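Side-chain contacts in ESX-5 secretion-associated protein EspG5 (Mycobacterium marinum, PDB 6VJ5), which acts as a specific cytoplasmic chaperone for cognate PE/PPE proteins, preventing aggregation of their dimers and being required for secretion of LipY and PE31/PPE18: residues Ser185-Glu188 with Ser189-Val193; Gly197-Arg200 with Arg201-Ile204. All blocks are in the same frame, centred on the assembly; numbering follows the deposited sequence.

Overall arrangement
Contacts 1 and 2 are two successive helix ends. Contact 1 closes helix 176-188 and contact 2 closes the short helix 197-200, which follows it in the chain; their centres lie about 14 Å apart, both far from the centre of the chain. Each ends in a Schellman motif with a glycine at positive phi. Their chemistry differs: contact 1, at the surface, is built on an aromatic pair and an indole hydrogen bond, whereas contact 2, partly buried, combines aliphatic packing with a long salt bridge. They meet where W186 CE3 packs 3.7 Å from L199 CD2. In contact 1, Q187 and F191 also pack on another protein's chain; contact 2 touches no other chain of the assembly.

Contact 1: residues Ser185-Glu188 with Ser189-Val193; sequences SWQE and SGFNV
F191 turns the edge of its ring toward the face of the W186 indole, an edge-to-face pair with planes 70° apart and F191 CD1 3.7 Å from W186 CD2. The backbone of F191 also lies over the indole, its CA making a CH-pi contact 3.8 Å from the centroid of the five-membered ring. In its own plane the indole is fixed from the edge: NE1 donates to N192 O at 3.1 Å, a fairly straight bond that nevertheless meets the carbonyl from above its plane. W186 holds CG anti to its N (chi1 -165°), which lays one face of the indole against F191 and turns NE1 toward N192 O. On the other aromatic ring, Q187 CA sits over a face of F191, while Q187 CB comes 3.6 Å from F191 CZ; the two side chains run alongside each other, and the Q187 amide end bonds to K184. Two donors, S189 OG and F191 N, reach W186 O from opposite faces of its plane, each at 2.8 Å. Beyond these residues, W186 packs on V209 and F191 on L216 of helix 206-217, and Q187 and F191 also meet apolar side chains of another protein's chain. With G190 at positive phi, the bonds F191 N to W186 O and G190 N to Q187 O (2.9 Å) form the Schellman motif that terminates helix 176-188.

Contact 2: residues Gly197-Arg200 with Arg201-Ile204; sequences GDLR and RMGI
R201 opens the turn by returning its backbone N to G197 O, a 2.9 Å hydrogen bond. Its side chain runs alongside that of D198, pointing the same way: CG lies opposite the backbone N (chi1 -171°) and the chain bends at chi3, bringing NH1 to 3.5 Å from D198 OD2 in a long salt bridge with carboxylate and guanidinium planes 36° apart. M202 follows, its N donating to L199 O at 3.1 Å. The bend at M202 chi3 turns CE toward the last turn of the helix, 3.3 Å from D198 O and in looser apolar contact with L199 CG. At G203 the chain takes up positive phi, backbone angles that favour glycine, and its N bonds to R200 O at 2.8 Å. I204 then brings CG1 to 3.3 Å from L199 O, with CD1 beside L199 CB. L199 and M202 both rest on A182 of helix 176-188, and I204 on M179. The G203 N to R200 O bond and a weak one from I204 N to L199 O reach back into the last turn, so that helix 197-200 ends in a Schellman motif, with R200-G203 forming a type I beta turn.

Contact 1: residues Ser185-Glu188 with Ser189-Val193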
# COMPACT_ATOMS: atom_id res chain seq x y z
N SER C 185 -12.51 31.94 20.05
CA SER C 185 -13.77 32.60 20.41
C SER C 185 -14.13 33.70 19.42
O SER C 185 -15.29 33.82 19.02
CB SER C 185 -13.67 33.17 21.82
OG SER C 185 -13.34 32.17 22.76
N TRP C 186 -13.15 34.52 19.02
CA TRP C 186 -13.44 35.62 18.10
C TRP C 186 -13.95 35.08 16.78
O TRP C 186 -14.91 35.61 16.21
CB TRP C 186 -12.19 36.47 17.89
CG TRP C 186 -12.47 37.80 17.26
CD1 TRP C 186 -13.64 38.49 17.30
CD2 TRP C 186 -11.56 38.59 16.49
NE1 TRP C 186 -13.51 39.67 16.60
CE2 TRP C 186 -12.24 39.75 16.10
CE3 TRP C 186 -10.22 38.43 16.10
CZ2 TRP C 186 -11.64 40.75 15.33
CZ3 TRP C 186 -9.63 39.42 15.35
CH2 TRP C 186 -10.34 40.56 14.97
N GLN C 187 -13.31 34.03 16.26
CA GLN C 187 -13.82 33.35 15.07
C GLN C 187 -15.24 32.85 15.30
O GLN C 187 -16.09 32.97 14.41
CB GLN C 187 -12.88 32.20 14.72
CG GLN C 187 -13.27 31.37 13.51
CD GLN C 187 -12.49 30.07 13.45
OE1 GLN C 187 -12.36 29.37 14.46
NE2 GLN C 187 -11.95 29.74 12.28
N GLU C 188 -15.50 32.26 16.47
CA GLU C 188 -16.82 31.72 16.75
C GLU C 188 -17.89 32.81 16.73
O GLU C 188 -19.03 32.55 16.32
CB GLU C 188 -16.81 30.99 18.09
CG GLU C 188 -16.09 29.65 18.05
CD GLU C 188 -15.92 28.99 19.41
OE1 GLU C 188 -16.16 29.66 20.44
OE2 GLU C 188 -15.54 27.80 19.44
N SER C 189 -17.54 34.02 17.14
CA SER C 189 -18.47 35.14 17.09
C SER C 189 -18.64 35.70 15.68
O SER C 189 -19.37 36.67 15.50
CB SER C 189 -18.02 36.27 18.02
OG SER C 189 -16.99 37.05 17.43
N GLY C 190 -17.98 35.10 14.69
CA GLY C 190 -17.98 35.66 13.35
C GLY C 190 -16.99 36.79 13.14
O GLY C 190 -17.11 37.50 12.14
N PHE C 191 -16.02 36.96 14.04
CA PHE C 191 -15.08 38.07 13.97
C PHE C 191 -15.79 39.41 14.17
O PHE C 191 -15.49 40.40 13.52
CB PHE C 191 -14.29 38.06 12.66
CG PHE C 191 -13.36 36.89 12.55
CD1 PHE C 191 -12.14 36.89 13.23
CD2 PHE C 191 -13.70 35.78 11.80
CE1 PHE C 191 -11.29 35.81 13.14
CE2 PHE C 191 -12.85 34.69 11.72
CZ PHE C 191 -11.64 34.70 12.39
N ASN C 192 -16.74 39.42 15.10
CA ASN C 192 -17.56 40.60 15.34
C ASN C 192 -16.71 41.73 15.90
O ASN C 192 -15.93 41.53 16.84
CB ASN C 192 -18.70 40.27 16.29
CG ASN C 192 -19.67 41.41 16.45
OD1 ASN C 192 -19.82 41.97 17.54
ND2 ASN C 192 -20.32 41.79 15.36
N VAL C 193 -16.91 42.93 15.35
CA VAL C 193 -16.10 44.08 15.71
C VAL C 193 -16.23 44.45 17.18
O VAL C 193 -15.36 45.16 17.71
CB VAL C 193 -16.49 45.29 14.83
CG1 VAL C 193 -16.32 44.95 13.36
CG2 VAL C 193 -17.93 45.71 15.13

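Contact 2: residues Gly197-Arg200 with Arg201-Ile204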
# COMPACT_ATOMS: atom_id res chain seq x y z
N GLY C 197 -12.58 42.33 22.39
CA GLY C 197 -12.21 42.78 23.72
C GLY C 197 -11.00 42.11 24.32
O GLY C 197 -10.06 42.81 24.71
N ASP C 198 -11.00 40.79 24.43
CA ASP C 198 -9.91 40.11 25.11
C ASP C 198 -8.63 40.05 24.28
O ASP C 198 -7.56 39.77 24.83
CB ASP C 198 -10.33 38.70 25.53
CG ASP C 198 -11.32 38.71 26.69
OD1 ASP C 198 -12.54 38.72 26.42
OD2 ASP C 198 -10.88 38.71 27.86
N LEU C 199 -8.70 40.31 22.98
CA LEU C 199 -7.47 40.50 22.22
C LEU C 199 -6.84 41.84 22.57
O LEU C 199 -5.62 41.92 22.76
CB LEU C 199 -7.75 40.38 20.73
CG LEU C 199 -7.75 38.92 20.27
CD1 LEU C 199 -8.93 38.15 20.82
CD2 LEU C 199 -7.74 38.83 18.75
N ARG C 200 -7.65 42.89 22.68
CA ARG C 200 -7.14 44.18 23.15
C ARG C 200 -6.61 44.07 24.57
O ARG C 200 -5.55 44.63 24.89
CB ARG C 200 -8.23 45.25 23.06
CG ARG C 200 -8.39 45.89 21.68
CD ARG C 200 -9.30 47.11 21.73
NE ARG C 200 -10.71 46.74 21.86
CZ ARG C 200 -11.46 46.34 20.83
NH1 ARG C 200 -10.94 46.27 19.61
NH2 ARG C 200 -12.73 46.01 21.03
N ARG C 201 -7.32 43.36 25.44
CA ARG C 201 -6.86 43.20 26.81
C ARG C 201 -5.54 42.43 26.88
O ARG C 201 -4.87 42.47 27.92
CB ARG C 201 -7.93 42.49 27.64
CG ARG C 201 -7.66 42.47 29.13
CD ARG C 201 -8.73 41.67 29.85
NE ARG C 201 -9.85 42.50 30.28
CZ ARG C 201 -10.94 42.73 29.56
NH1 ARG C 201 -11.08 42.20 28.35
NH2 ARG C 201 -11.90 43.50 30.05
N MET C 202 -5.14 41.76 25.80
CA MET C 202 -3.83 41.14 25.73
C MET C 202 -2.75 42.11 25.27
O MET C 202 -1.58 41.71 25.15
CB MET C 202 -3.87 39.94 24.78
CG MET C 202 -3.70 38.59 25.46
SD MET C 202 -3.86 37.19 24.34
CE MET C 202 -5.56 37.38 23.79
N GLY C 203 -3.10 43.37 25.01
CA GLY C 203 -2.13 44.36 24.57
C GLY C 203 -2.02 44.52 23.07
O GLY C 203 -1.08 45.16 22.60
N ILE C 204 -2.96 43.98 22.31
CA ILE C 204 -2.95 44.08 20.85
C ILE C 204 -3.65 45.37 20.47
O ILE C 204 -4.75 45.66 20.96
CB ILE C 204 -3.62 42.86 20.20
CG1 ILE C 204 -2.99 41.56 20.72
CG2 ILE C 204 -3.51 42.94 18.69
CD1 ILE C 204 -3.69 40.29 20.24